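Side-chain contacts in putative cell invasion protein with MAC/Perforin domain (Bacteroides thetaiotaomicron VPI-5482, PDB 3KK7), which is of unknown function but probably acts at membranes or in cell invasion, as a bacterial member of the membrane-attack complex/perforin family of largely pore-forming proteins: residues K122-K125 and S126-L130; D194-N198 and S199-E203; E203-S207 and Y208-V212; I336-D340 and G341-P345; K525-T528 and M529-Y533. One frame throughout, in Å; residues are numbered along the deposited sequence.

Contact 1 (K122-K125 and S126-L130)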
loop_
_atom_site.group_PDB
_atom_site.type_symbol
_atom_site.label_atom_id
_atom_site.label_comp_id
_atom_site.label_asym_id
_atom_site.label_seq_id
_atom_site.Cartn_x
_atom_site.Cartn_y
_atom_site.Cartn_z
ATOM N N LYS A 122 -10.341 11.198 -2.667
ATOM C CA LYS A 122 -10.399 11.376 -4.113
ATOM C C LYS A 122 -9.040 11.365 -4.786
ATOM O O LYS A 122 -8.997 11.276 -6.010
ATOM C CB LYS A 122 -11.162 12.639 -4.474
ATOM C CG LYS A 122 -10.442 13.929 -4.200
ATOM C CD LYS A 122 -11.443 15.088 -4.383
ATOM C CE LYS A 122 -10.799 16.442 -4.201
ATOM N NZ LYS A 122 -11.729 17.532 -4.640
ATOM N N THR A 123 -7.949 11.468 -4.005
ATOM C CA THR A 123 -6.587 11.310 -4.541
ATOM C C THR A 123 -6.225 9.851 -4.862
ATOM O O THR A 123 -5.326 9.599 -5.633
ATOM C CB THR A 123 -5.485 11.849 -3.603
ATOM O OG1 THR A 123 -5.283 10.942 -2.507
ATOM C CG2 THR A 123 -5.815 13.217 -3.115
ATOM N N VAL A 124 -6.902 8.898 -4.250
ATOM C CA VAL A 124 -6.614 7.495 -4.487
ATOM C C VAL A 124 -7.436 7.013 -5.661
ATOM O O VAL A 124 -8.589 7.425 -5.855
ATOM C CB VAL A 124 -6.881 6.651 -3.228
ATOM C CG1 VAL A 124 -6.553 5.163 -3.475
ATOM C CG2 VAL A 124 -6.072 7.217 -2.029
ATOM N N LYS A 125 -6.803 6.179 -6.477
ATOM C CA LYS A 125 -7.417 5.587 -7.650
ATOM C C LYS A 125 -8.870 5.158 -7.420
ATOM O O LYS A 125 -9.171 4.333 -6.585
ATOM C CB LYS A 125 -6.609 4.366 -8.066
ATOM C CG LYS A 125 -7.162 3.572 -9.176
ATOM C CD LYS A 125 -6.578 2.177 -9.123
ATOM C CE LYS A 125 -6.824 1.401 -10.422
ATOM N NZ LYS A 125 -6.542 -0.032 -10.167
ATOM N N SER A 126 -9.746 5.726 -8.213
ATOM C CA SER A 126 -11.132 5.390 -8.208
ATOM C C SER A 126 -11.350 3.894 -8.304
ATOM O O SER A 126 -10.785 3.223 -9.169
ATOM C CB SER A 126 -11.797 6.074 -9.392
ATOM O OG SER A 126 -13.105 5.577 -9.574
ATOM N N GLY A 127 -12.170 3.380 -7.385
ATOM C CA GLY A 127 -12.511 1.966 -7.367
ATOM C C GLY A 127 -11.720 1.106 -6.393
ATOM O O GLY A 127 -12.147 -0.001 -6.079
ATOM N N PHE A 128 -10.568 1.579 -5.932
ATOM C CA PHE A 128 -9.774 0.830 -4.968
ATOM C C PHE A 128 -10.426 0.880 -3.587
ATOM O O PHE A 128 -10.948 1.904 -3.217
ATOM C CB PHE A 128 -8.403 1.451 -4.923
ATOM C CG PHE A 128 -7.539 0.923 -3.856
ATOM C CD1 PHE A 128 -6.923 -0.299 -4.009
ATOM C CD2 PHE A 128 -7.314 1.665 -2.691
ATOM C CE1 PHE A 128 -6.093 -0.794 -3.017
ATOM C CE2 PHE A 128 -6.479 1.184 -1.689
ATOM C CZ PHE A 128 -5.874 -0.052 -1.844
ATOM N N SER A 129 -10.393 -0.220 -2.837
ATOM C CA SER A 129 -10.935 -0.247 -1.462
ATOM C C SER A 129 -10.013 0.496 -0.532
ATOM O O SER A 129 -9.000 -0.051 -0.081
ATOM C CB SER A 129 -11.079 -1.661 -0.901
ATOM O OG SER A 129 -11.657 -2.508 -1.858
ATOM N N LEU A 130 -10.387 1.721 -0.210
ATOM C CA LEU A 130 -9.522 2.568 0.594
ATOM C C LEU A 130 -9.855 2.477 2.085
ATOM O O LEU A 130 -10.990 2.641 2.483
ATOM C CB LEU A 130 -9.597 4.018 0.094
ATOM C CG LEU A 130 -8.702 4.994 0.820
ATOM C CD1 LEU A 130 -7.222 4.568 0.729
ATOM C CD2 LEU A 130 -8.955 6.366 0.276
#
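The ring of Phe128 is met by Val124, whose CG1 approaches ring atom CD2 obliquely at 3.7 Å. Val124 precedes, and Phe128 closes, a type II beta turn from Lys125 to Phe128, in the loop between strand 93-108 and helix 133-146. The ring also meets His363, their planes inclined by about 35°, and touches Pro345, so it is held between helix 353-363 and strand 343-345. Val124 reaches Phe128 because CG1 stands anti to the backbone N (chi1 -179°). That rotation turns its other branch, CG2, to Leu130, whose CD2 lies 3.8 Å from Val124 CG2 and whose CD1 lies 4.0 Å from it. The two valine methyls thus meet different partners, CG1 the phenylalanine that closes the turn and CG2 the leucine beyond it. At the turn itself Gly127 has a positive phi, where a CB would be pressed against the preceding carbonyl oxygen. Lys125 extends its chain away from the turn to a salt bridge with Asp348. Its backbone closes the turn: Phe128 N donates to Lys125 O at 3.2 Å, nearly straight at 166°, with Phe128 CB 3.4 Å from the same Lys125 O.

Contact 2 (D194-N198 and S199-E203); sequences DALYN and SSMVE
A helix-to-helix corner turns on Ser199, the first residue to leave helix 190-198, which is tied back to Ala195 twice. Its hydroxyl OG donates to Ala195 O at 2.8 Å, in the carbonyl plane and on a lone pair (C=O...donor angle 122°). The amide of the same serine adds a weak bond, Ser199 N to Ala195 O at 3.3 Å. With chi1 at 69°, OG sits between the backbone N and the carbonyl carbon, which turns it over the last turn of the helix. A water lies where it could donate to Leu196 O and, weakly, to Ser199 O, though it cannot serve every acceptor in reach. On the apolar side Leu196 CD1 makes a loose contact of 4.3 Å with CE of Met201, a selenomethionine, and both side chains pack on Phe355. The last turn of the helix is stapled by Asn198 ND2, which donates to Asp194 OD1 at 2.7 Å from above the carboxylate plane (59° out of it), while Asn198 OD1 is bonded to Tyr508. Ser200 then starts helix 201-208: Glu203 N donates to Ser200 OG at 3.1 Å, and Ser200 N donates to Glu203 OE1 at 3.3 Å. Ser200 OG also bonds Glu370 O. These reciprocal side-chain-to-amide bonds define a capping box, the classic N-terminal start of an alpha-helix.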
loop_
_atom_site.group_PDB
_atom_site.type_symbol
_atom_site.label_atom_id
_atom_site.label_comp_id
_atom_site.label_asym_id
_atom_site.label_seq_id
_atom_site.Cartn_x
_atom_site.Cartn_y
_atom_site.Cartn_z
ATOM N N ASP A 194 13.768 -5.964 -4.108
ATOM C CA ASP A 194 14.352 -6.505 -2.890
ATOM C C ASP A 194 13.343 -6.610 -1.754
ATOM O O ASP A 194 13.266 -7.637 -1.102
ATOM C CB ASP A 194 15.532 -5.658 -2.413
ATOM C CG ASP A 194 16.187 -6.224 -1.154
ATOM O OD1 ASP A 194 16.946 -7.201 -1.271
ATOM O OD2 ASP A 194 15.944 -5.692 -0.050
ATOM N N ALA A 195 12.593 -5.541 -1.515
ATOM C CA ALA A 195 11.661 -5.486 -0.382
ATOM C C ALA A 195 10.521 -6.451 -0.616
ATOM O O ALA A 195 10.040 -7.095 0.314
ATOM C CB ALA A 195 11.158 -4.094 -0.178
ATOM N N LEU A 196 10.156 -6.609 -1.881
ATOM C CA LEU A 196 9.063 -7.496 -2.285
ATOM C C LEU A 196 9.349 -8.948 -1.934
ATOM O O LEU A 196 8.468 -9.641 -1.453
ATOM C CB LEU A 196 8.822 -7.370 -3.794
ATOM C CG LEU A 196 7.427 -7.650 -4.360
ATOM C CD1 LEU A 196 6.378 -6.669 -3.770
ATOM C CD2 LEU A 196 7.469 -7.568 -5.919
ATOM N N TYR A 197 10.571 -9.402 -2.187
ATOM C CA TYR A 197 10.934 -10.784 -1.904
ATOM C C TYR A 197 11.731 -11.032 -0.628
ATOM O O TYR A 197 11.810 -12.170 -0.202
ATOM C CB TYR A 197 11.674 -11.410 -3.098
ATOM C CG TYR A 197 10.720 -11.797 -4.191
ATOM C CD1 TYR A 197 9.981 -12.964 -4.095
ATOM C CD2 TYR A 197 10.506 -10.970 -5.284
ATOM C CE1 TYR A 197 9.062 -13.303 -5.060
ATOM C CE2 TYR A 197 9.599 -11.310 -6.263
ATOM C CZ TYR A 197 8.874 -12.478 -6.145
ATOM O OH TYR A 197 7.963 -12.842 -7.112
ATOM N N ASN A 198 12.314 -10.015 -0.011
ATOM C CA ASN A 198 13.184 -10.263 1.142
ATOM C C ASN A 198 12.680 -9.743 2.473
ATOM O O ASN A 198 13.347 -9.893 3.484
ATOM C CB ASN A 198 14.595 -9.752 0.874
ATOM C CG ASN A 198 15.257 -10.483 -0.272
ATOM O OD1 ASN A 198 15.123 -11.699 -0.413
ATOM N ND2 ASN A 198 15.967 -9.746 -1.103
ATOM N N SER A 199 11.494 -9.156 2.473
ATOM C CA SER A 199 10.846 -8.727 3.692
ATOM C C SER A 199 9.358 -9.056 3.520
ATOM O O SER A 199 8.942 -9.545 2.459
ATOM C CB SER A 199 11.106 -7.230 3.954
ATOM O OG SER A 199 10.457 -6.392 3.017
ATOM N N SER A 200 8.589 -8.837 4.582
ATOM C CA SER A 200 7.171 -9.111 4.549
ATOM C C SER A 200 6.491 -7.901 3.969
ATOM O O SER A 200 7.036 -6.807 3.990
ATOM C CB SER A 200 6.631 -9.379 5.955
ATOM O OG SER A 200 6.725 -8.225 6.777
HETATM N N MSE A 201 5.295 -8.086 3.451
HETATM C CA MSE A 201 4.531 -6.967 2.959
HETATM C C MSE A 201 4.377 -5.879 4.050
HETATM O O MSE A 201 4.420 -4.658 3.755
HETATM C CB MSE A 201 3.171 -7.467 2.455
HETATM C CG MSE A 201 2.242 -6.374 1.897
HETATM SE SE MSE A 201 3.023 -5.410 0.390
HETATM C CE MSE A 201 3.353 -6.974 -0.755
ATOM N N VAL A 202 4.172 -6.323 5.296
ATOM C CA VAL A 202 4.079 -5.416 6.419
ATOM C C VAL A 202 5.317 -4.510 6.473
ATOM O O VAL A 202 5.189 -3.286 6.565
ATOM C CB VAL A 202 3.889 -6.165 7.776
ATOM C CG1 VAL A 202 4.302 -5.273 8.979
ATOM C CG2 VAL A 202 2.429 -6.669 7.922
ATOM N N GLU A 203 6.497 -5.131 6.402
ATOM C CA GLU A 203 7.785 -4.419 6.454
ATOM C C GLU A 203 7.985 -3.484 5.251
ATOM O O GLU A 203 8.445 -2.344 5.397
ATOM C CB GLU A 203 8.938 -5.430 6.572
ATOM C CG GLU A 203 9.236 -5.882 8.039
ATOM C CD GLU A 203 9.965 -7.237 8.171
ATOM O OE1 GLU A 203 10.344 -7.854 7.144
ATOM O OE2 GLU A 203 10.147 -7.695 9.328
HETATM O O HOH W 1 6.806 -7.898 0.525
#

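Contact 3 (E203-S207 and Y208-V212)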
loop_
_atom_site.group_PDB
_atom_site.type_symbol
_atom_site.label_atom_id
_atom_site.label_comp_id
_atom_site.label_asym_id
_atom_site.label_seq_id
_atom_site.Cartn_x
_atom_site.Cartn_y
_atom_site.Cartn_z
ATOM N N GLU A 203 6.497 -5.131 6.402
ATOM C CA GLU A 203 7.785 -4.419 6.454
ATOM C C GLU A 203 7.985 -3.484 5.251
ATOM O O GLU A 203 8.445 -2.344 5.397
ATOM C CB GLU A 203 8.938 -5.430 6.572
ATOM C CG GLU A 203 9.236 -5.882 8.039
ATOM C CD GLU A 203 9.965 -7.237 8.171
ATOM O OE1 GLU A 203 10.344 -7.854 7.144
ATOM O OE2 GLU A 203 10.147 -7.695 9.328
ATOM N N LEU A 204 7.608 -3.968 4.068
ATOM C CA LEU A 204 7.696 -3.199 2.850
ATOM C C LEU A 204 6.829 -1.951 2.992
ATOM O O LEU A 204 7.263 -0.856 2.637
ATOM C CB LEU A 204 7.281 -4.066 1.643
ATOM C CG LEU A 204 7.395 -3.543 0.186
ATOM C CD1 LEU A 204 7.229 -4.692 -0.827
ATOM C CD2 LEU A 204 6.402 -2.401 -0.103
HETATM N N MSE A 205 5.631 -2.075 3.549
HETATM C CA MSE A 205 4.778 -0.873 3.675
HETATM C C MSE A 205 5.304 0.088 4.725
HETATM O O MSE A 205 5.126 1.293 4.604
HETATM C CB MSE A 205 3.308 -1.206 3.923
HETATM C CG MSE A 205 2.687 -1.898 2.745
HETATM SE SE MSE A 205 0.988 -2.794 3.087
HETATM C CE MSE A 205 -0.182 -1.204 3.213
ATOM N N GLN A 206 5.963 -0.434 5.741
ATOM C CA GLN A 206 6.541 0.439 6.771
ATOM C C GLN A 206 7.632 1.322 6.189
ATOM O O GLN A 206 7.747 2.491 6.510
ATOM C CB GLN A 206 7.177 -0.372 7.871
ATOM C CG GLN A 206 6.235 -1.139 8.698
ATOM C CD GLN A 206 6.948 -2.136 9.634
ATOM O OE1 GLN A 206 6.283 -2.749 10.483
ATOM N NE2 GLN A 206 8.286 -2.312 9.483
ATOM N N SER A 207 8.438 0.740 5.326
ATOM C CA SER A 207 9.537 1.441 4.741
ATOM C C SER A 207 9.113 2.354 3.562
ATOM O O SER A 207 9.506 3.528 3.526
ATOM C CB SER A 207 10.579 0.422 4.309
ATOM O OG SER A 207 11.517 1.095 3.526
ATOM N N TYR A 208 8.326 1.817 2.614
ATOM C CA TYR A 208 7.910 2.562 1.423
ATOM C C TYR A 208 6.677 3.463 1.610
ATOM O O TYR A 208 6.590 4.516 0.983
ATOM C CB TYR A 208 7.624 1.601 0.259
ATOM C CG TYR A 208 8.872 1.133 -0.419
ATOM C CD1 TYR A 208 9.615 0.101 0.114
ATOM C CD2 TYR A 208 9.352 1.765 -1.560
ATOM C CE1 TYR A 208 10.792 -0.328 -0.490
ATOM C CE2 TYR A 208 10.531 1.341 -2.170
ATOM C CZ TYR A 208 11.234 0.302 -1.621
ATOM O OH TYR A 208 12.379 -0.132 -2.183
ATOM N N GLY A 209 5.743 3.067 2.480
ATOM C CA GLY A 209 4.403 3.644 2.467
ATOM C C GLY A 209 3.439 2.741 1.695
ATOM O O GLY A 209 3.776 1.602 1.353
ATOM N N GLU A 210 2.253 3.261 1.387
ATOM C CA GLU A 210 1.172 2.443 0.872
ATOM C C GLU A 210 0.832 2.654 -0.592
ATOM O O GLU A 210 0.154 1.825 -1.187
ATOM C CB GLU A 210 -0.086 2.664 1.722
ATOM C CG GLU A 210 0.139 2.575 3.276
ATOM C CD GLU A 210 0.373 3.942 3.890
ATOM O OE1 GLU A 210 0.996 4.761 3.207
ATOM O OE2 GLU A 210 -0.084 4.234 5.016
ATOM N N PHE A 211 1.312 3.737 -1.191
ATOM C CA PHE A 211 0.869 4.102 -2.529
ATOM C C PHE A 211 1.991 4.551 -3.441
ATOM O O PHE A 211 3.092 4.895 -2.985
ATOM C CB PHE A 211 -0.171 5.200 -2.432
ATOM C CG PHE A 211 -1.423 4.769 -1.728
ATOM C CD1 PHE A 211 -2.378 4.033 -2.396
ATOM C CD2 PHE A 211 -1.646 5.114 -0.402
ATOM C CE1 PHE A 211 -3.526 3.619 -1.749
ATOM C CE2 PHE A 211 -2.798 4.710 0.246
ATOM C CZ PHE A 211 -3.733 3.961 -0.426
ATOM N N VAL A 212 1.705 4.523 -4.746
ATOM C CA VAL A 212 2.667 4.998 -5.753
ATOM C C VAL A 212 2.158 6.277 -6.403
ATOM O O VAL A 212 1.001 6.362 -6.820
ATOM C CB VAL A 212 2.957 3.936 -6.807
ATOM C CG1 VAL A 212 4.058 4.397 -7.712
ATOM C CG2 VAL A 212 3.338 2.654 -6.144
#
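Tyr208, in the last turn of helix 201-208, is bound through its amide to Leu204 O at 2.9 Å, nearly along the C=O axis. With chi1 at -79° its CG lies beside the backbone N, and Leu204 O then faces the ring edge in plane, 3.6 Å from Tyr208 CD1. Leu204 CD2 approaches the same CD1 at 4.1 Å, while Tyr77 and Phe192 both meet the ring edge-to-face. An alanine here would remove that ring and would probably leave Leu204 CD2 and the two neighbouring aromatic rings facing a gap. Gly209 ends the helix with a phi of 98°; its N donates to Met205 O at 2.8 Å from above the carbonyl plane, and its own oxygen receives a CH...O contact from Met205 CA at 3.5 Å. Glu210 follows. Its CG is touched at 3.8 Å by CE of Met205, a selenomethionine, the two side chains crossing at about a right angle. The bent Glu210 chain carries OE1 and OE2 to the backbone amides of Val62 and Glu63. Phe211 then enters strand 211-218. Because Glu210 and Phe211 both face Tyr60 on the neighbouring strand 58-60, this entry into the sheet is a classic beta bulge.

Contact 4 (I336-D340 and G341-P345); sequences IDLQD and GGLYP
Leu338 meets Leu343 across the bend that joins their strands. Its CB is directed toward 341-345, and CG stands beside the backbone N (chi1 -63°) and carries the two methyls. CD1 makes the main contact: it lies 3.7 Å from Leu343 CD1 and 3.8 Å from Leu343 CG. CD2 comes 4.2 Å from Leu343 CD2. The two side chains cross at about a right angle. Leu213 of strand 211-218 touches both leucines. The bend is a type II beta turn from Gln339 to Gly342, and it links strands 334-338 and 343-345, each of which pairs antiparallel with strand 211-218 in the large MACPF sheet. Gly342 N donates to Gln339 O at 2.8 Å, from well above the carbonyl plane (49° out of it). Gly341 has a positive phi, 64°, at which a CB would run into Asp340 O. Gly342 could not easily carry one either, since it would press on Gln339 O. The amide end of Gln339 is held outside the turn, OE1 by Asn172 and NE2 by Tyr216 O. Before the turn, Asp337 OD1 accepts from Leu338 N at 2.8 Å on its anti side, while OD2 forms a salt bridge with Lys104.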
loop_
_atom_site.group_PDB
_atom_site.type_symbol
_atom_site.label_atom_id
_atom_site.label_comp_id
_atom_site.label_asym_id
_atom_site.label_seq_id
_atom_site.Cartn_x
_atom_site.Cartn_y
_atom_site.Cartn_z
ATOM N N ILE A 336 3.588 19.650 -4.480
ATOM C CA ILE A 336 2.771 20.376 -3.517
ATOM C C ILE A 336 1.334 19.871 -3.263
ATOM O O ILE A 336 0.703 20.301 -2.292
ATOM C CB ILE A 336 2.714 21.850 -3.883
ATOM C CG1 ILE A 336 2.069 22.046 -5.250
ATOM C CG2 ILE A 336 4.097 22.432 -3.841
ATOM C CD1 ILE A 336 1.643 23.483 -5.526
ATOM N N ASP A 337 0.809 18.984 -4.107
ATOM C CA ASP A 337 -0.562 18.456 -3.926
ATOM C C ASP A 337 -0.749 17.323 -4.905
ATOM O O ASP A 337 0.091 17.117 -5.782
ATOM C CB ASP A 337 -1.635 19.534 -4.175
ATOM C CG ASP A 337 -2.862 19.405 -3.243
ATOM O OD1 ASP A 337 -3.205 18.249 -2.890
ATOM O OD2 ASP A 337 -3.489 20.455 -2.887
ATOM N N LEU A 338 -1.850 16.599 -4.766
ATOM C CA LEU A 338 -2.113 15.421 -5.578
ATOM C C LEU A 338 -3.303 15.660 -6.520
ATOM O O LEU A 338 -4.232 16.376 -6.190
ATOM C CB LEU A 338 -2.406 14.218 -4.681
ATOM C CG LEU A 338 -1.273 13.761 -3.756
ATOM C CD1 LEU A 338 -1.781 12.764 -2.723
ATOM C CD2 LEU A 338 -0.108 13.147 -4.542
ATOM N N GLN A 339 -3.231 15.061 -7.706
ATOM C CA GLN A 339 -4.329 15.037 -8.644
ATOM C C GLN A 339 -5.324 14.013 -8.178
ATOM O O GLN A 339 -4.961 13.055 -7.502
ATOM C CB GLN A 339 -3.841 14.597 -10.025
ATOM C CG GLN A 339 -2.945 15.576 -10.700
ATOM C CD GLN A 339 -2.524 15.107 -12.084
ATOM O OE1 GLN A 339 -3.325 14.504 -12.828
ATOM N NE2 GLN A 339 -1.273 15.424 -12.462
ATOM N N ASP A 340 -6.578 14.194 -8.559
ATOM C CA ASP A 340 -7.571 13.180 -8.263
ATOM C C ASP A 340 -7.074 11.883 -8.893
ATOM O O ASP A 340 -6.627 11.859 -10.041
ATOM C CB ASP A 340 -8.947 13.545 -8.817
ATOM C CG ASP A 340 -9.579 14.753 -8.120
ATOM O OD1 ASP A 340 -9.018 15.306 -7.156
ATOM O OD2 ASP A 340 -10.663 15.161 -8.570
ATOM N N GLY A 341 -7.123 10.803 -8.132
ATOM C CA GLY A 341 -6.612 9.536 -8.618
ATOM C C GLY A 341 -5.113 9.516 -8.893
ATOM O O GLY A 341 -4.660 8.691 -9.675
ATOM N N GLY A 342 -4.353 10.413 -8.247
ATOM C CA GLY A 342 -2.894 10.484 -8.399
ATOM C C GLY A 342 -2.100 9.493 -7.557
ATOM O O GLY A 342 -0.875 9.501 -7.595
ATOM N N LEU A 343 -2.796 8.676 -6.757
ATOM C CA LEU A 343 -2.175 7.633 -5.926
ATOM C C LEU A 343 -2.745 6.268 -6.302
ATOM O O LEU A 343 -3.941 6.062 -6.257
ATOM C CB LEU A 343 -2.398 7.874 -4.422
ATOM C CG LEU A 343 -1.757 9.080 -3.743
ATOM C CD1 LEU A 343 -2.236 9.160 -2.289
ATOM C CD2 LEU A 343 -0.248 9.005 -3.822
ATOM N N TYR A 344 -1.866 5.338 -6.642
ATOM C CA TYR A 344 -2.241 3.991 -7.038
ATOM C C TYR A 344 -1.751 3.010 -6.008
ATOM O O TYR A 344 -0.678 3.181 -5.456
ATOM C CB TYR A 344 -1.616 3.657 -8.402
ATOM C CG TYR A 344 -2.549 3.953 -9.550
ATOM C CD1 TYR A 344 -3.048 5.237 -9.738
ATOM C CD2 TYR A 344 -2.967 2.941 -10.424
ATOM C CE1 TYR A 344 -3.922 5.510 -10.758
ATOM C CE2 TYR A 344 -3.855 3.215 -11.466
ATOM C CZ TYR A 344 -4.322 4.495 -11.614
ATOM O OH TYR A 344 -5.174 4.805 -12.616
ATOM N N PRO A 345 -2.525 1.969 -5.739
ATOM C CA PRO A 345 -2.044 0.999 -4.807
ATOM C C PRO A 345 -0.779 0.328 -5.294
ATOM O O PRO A 345 -0.628 0.106 -6.483
ATOM C CB PRO A 345 -3.164 -0.045 -4.800
ATOM C CG PRO A 345 -3.758 0.032 -6.136
ATOM C CD PRO A 345 -3.746 1.503 -6.414
#

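Contact 5 (K525-T528 and M529-Y533)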
loop_
_atom_site.group_PDB
_atom_site.type_symbol
_atom_site.label_atom_id
_atom_site.label_comp_id
_atom_site.label_asym_id
_atom_site.label_seq_id
_atom_site.Cartn_x
_atom_site.Cartn_y
_atom_site.Cartn_z
ATOM N N LYS A 525 13.216 -22.714 -20.159
ATOM C CA LYS A 525 12.510 -22.349 -21.379
ATOM C C LYS A 525 11.889 -20.978 -21.209
ATOM O O LYS A 525 10.980 -20.786 -20.392
ATOM C CB LYS A 525 11.425 -23.364 -21.741
ATOM C CG LYS A 525 10.732 -23.067 -23.085
ATOM C CD LYS A 525 9.988 -24.277 -23.646
ATOM C CE LYS A 525 9.646 -24.101 -25.119
ATOM N NZ LYS A 525 9.252 -25.413 -25.707
ATOM N N ALA A 526 12.393 -20.026 -21.989
ATOM C CA ALA A 526 11.925 -18.659 -21.921
ATOM C C ALA A 526 10.511 -18.577 -22.470
ATOM O O ALA A 526 10.126 -19.330 -23.364
ATOM C CB ALA A 526 12.862 -17.726 -22.696
ATOM N N VAL A 527 9.731 -17.697 -21.864
ATOM C CA VAL A 527 8.466 -17.240 -22.415
ATOM C C VAL A 527 8.495 -15.744 -22.139
ATOM O O VAL A 527 9.215 -15.305 -21.244
ATOM C CB VAL A 527 7.284 -17.963 -21.771
ATOM C CG1 VAL A 527 5.993 -17.248 -22.046
ATOM C CG2 VAL A 527 7.224 -19.397 -22.305
ATOM N N THR A 528 7.797 -14.957 -22.948
ATOM C CA THR A 528 7.836 -13.507 -22.799
ATOM C C THR A 528 7.036 -13.129 -21.556
ATOM O O THR A 528 6.122 -13.864 -21.138
ATOM C CB THR A 528 7.236 -12.780 -24.005
ATOM O OG1 THR A 528 5.841 -13.093 -24.095
ATOM C CG2 THR A 528 7.964 -13.165 -25.297
HETATM N N MSE A 529 7.379 -11.984 -20.966
HETATM C CA MSE A 529 6.694 -11.554 -19.773
HETATM C C MSE A 529 5.210 -11.378 -20.038
HETATM O O MSE A 529 4.380 -11.738 -19.198
HETATM C CB MSE A 529 7.293 -10.259 -19.219
HETATM C CG MSE A 529 8.659 -10.432 -18.567
HETATM SE SE MSE A 529 8.747 -11.802 -17.174
HETATM C CE MSE A 529 7.728 -10.924 -15.771
ATOM N N THR A 530 4.865 -10.863 -21.214
ATOM C CA THR A 530 3.474 -10.519 -21.483
ATOM C C THR A 530 2.677 -11.812 -21.539
ATOM O O THR A 530 1.587 -11.871 -20.991
ATOM C CB THR A 530 3.281 -9.623 -22.758
ATOM O OG1 THR A 530 3.504 -10.396 -23.931
ATOM C CG2 THR A 530 4.237 -8.430 -22.799
ATOM N N THR A 531 3.247 -12.863 -22.141
ATOM C CA THR A 531 2.614 -14.192 -22.158
ATOM C C THR A 531 2.429 -14.698 -20.734
ATOM O O THR A 531 1.360 -15.193 -20.362
ATOM C CB THR A 531 3.437 -15.220 -22.990
ATOM O OG1 THR A 531 3.302 -14.909 -24.381
ATOM C CG2 THR A 531 2.982 -16.680 -22.737
ATOM N N LEU A 532 3.452 -14.546 -19.915
ATOM C CA LEU A 532 3.362 -15.020 -18.547
ATOM C C LEU A 532 2.194 -14.373 -17.808
ATOM O O LEU A 532 1.300 -15.056 -17.317
ATOM C CB LEU A 532 4.672 -14.753 -17.810
ATOM C CG LEU A 532 4.927 -15.640 -16.593
ATOM C CD1 LEU A 532 4.930 -17.133 -17.035
ATOM C CD2 LEU A 532 6.251 -15.218 -15.910
ATOM N N TYR A 533 2.159 -13.052 -17.755
ATOM C CA TYR A 533 1.113 -12.413 -16.970
ATOM C C TYR A 533 -0.249 -12.380 -17.653
ATOM O O TYR A 533 -1.260 -12.126 -17.002
ATOM C CB TYR A 533 1.532 -11.013 -16.477
ATOM C CG TYR A 533 1.916 -9.966 -17.515
ATOM C CD1 TYR A 533 0.982 -9.464 -18.422
ATOM C CD2 TYR A 533 3.191 -9.402 -17.524
ATOM C CE1 TYR A 533 1.310 -8.455 -19.336
ATOM C CE2 TYR A 533 3.535 -8.404 -18.451
ATOM C CZ TYR A 533 2.586 -7.938 -19.355
ATOM O OH TYR A 533 2.916 -6.972 -20.278
#
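Hydrogen bonds from Thr531 and Leu532 converge on Thr528, the N-cap of helix 529-535. Thr531 N donates to Thr528 OG1 at 3.3 Å with an N-H...O angle of 159°, the capping bond proper. The hydroxyl Thr531 OG1 donates to the same Thr528 OG1 at 3.1 Å, so one cap oxygen takes two protons from one residue. At chi1 65° Thr528 OG1 lies between its backbone N and carbonyl carbon, while Thr531 has OG1 anti to its carbonyl carbon (chi1 -72°), which faces the hydroxyl back to the cap. A valine in place of Thr531 would remove this hydroxyl and would probably leave Thr528 OG1 gripped by the backbone amide alone, its rotation less firmly fixed. Along the backbone, Leu532 N donates to Thr528 O at 3.0 Å, in the carbonyl plane. Among apolar groups, Val527 lies against the methyl side of Thr531, but the modelled carbons are implausibly close and the detail is doubtful. A ring contact follows within the helix: Thr530 CA lies over one face of Tyr533, offset toward the rim. Met529, a selenomethionine, and Leu532 pack on Phe482 and Tyr491 of strands 480-484 and 489-494, while Tyr533 turns to Arg181 and Ala185 of helix 177-186.

Overall arrangement
Contacts 1 to 4 follow one another through the MACPF region, and contact 5 lies apart in the D3 domain, its centre 24 to 32 Å from the others. Contacts 2 and 3 are consecutive: they share Glu203 and helix 201-208, with centres about 10 Å apart. Strand 211-218, entered at contact 3, pairs with both strands of contact 4, and Val212 N probably bonds Tyr344 O. Contact 1, distant in sequence from contact 4 but about 9 Å away between centres, probably bonds it through Lys122 O and Gly341 N; it also packs on Phe211. Contacts 1, 3 and 4 thus gather round the start of strand 211-218, with contact 2 joined to them through helix 201-208.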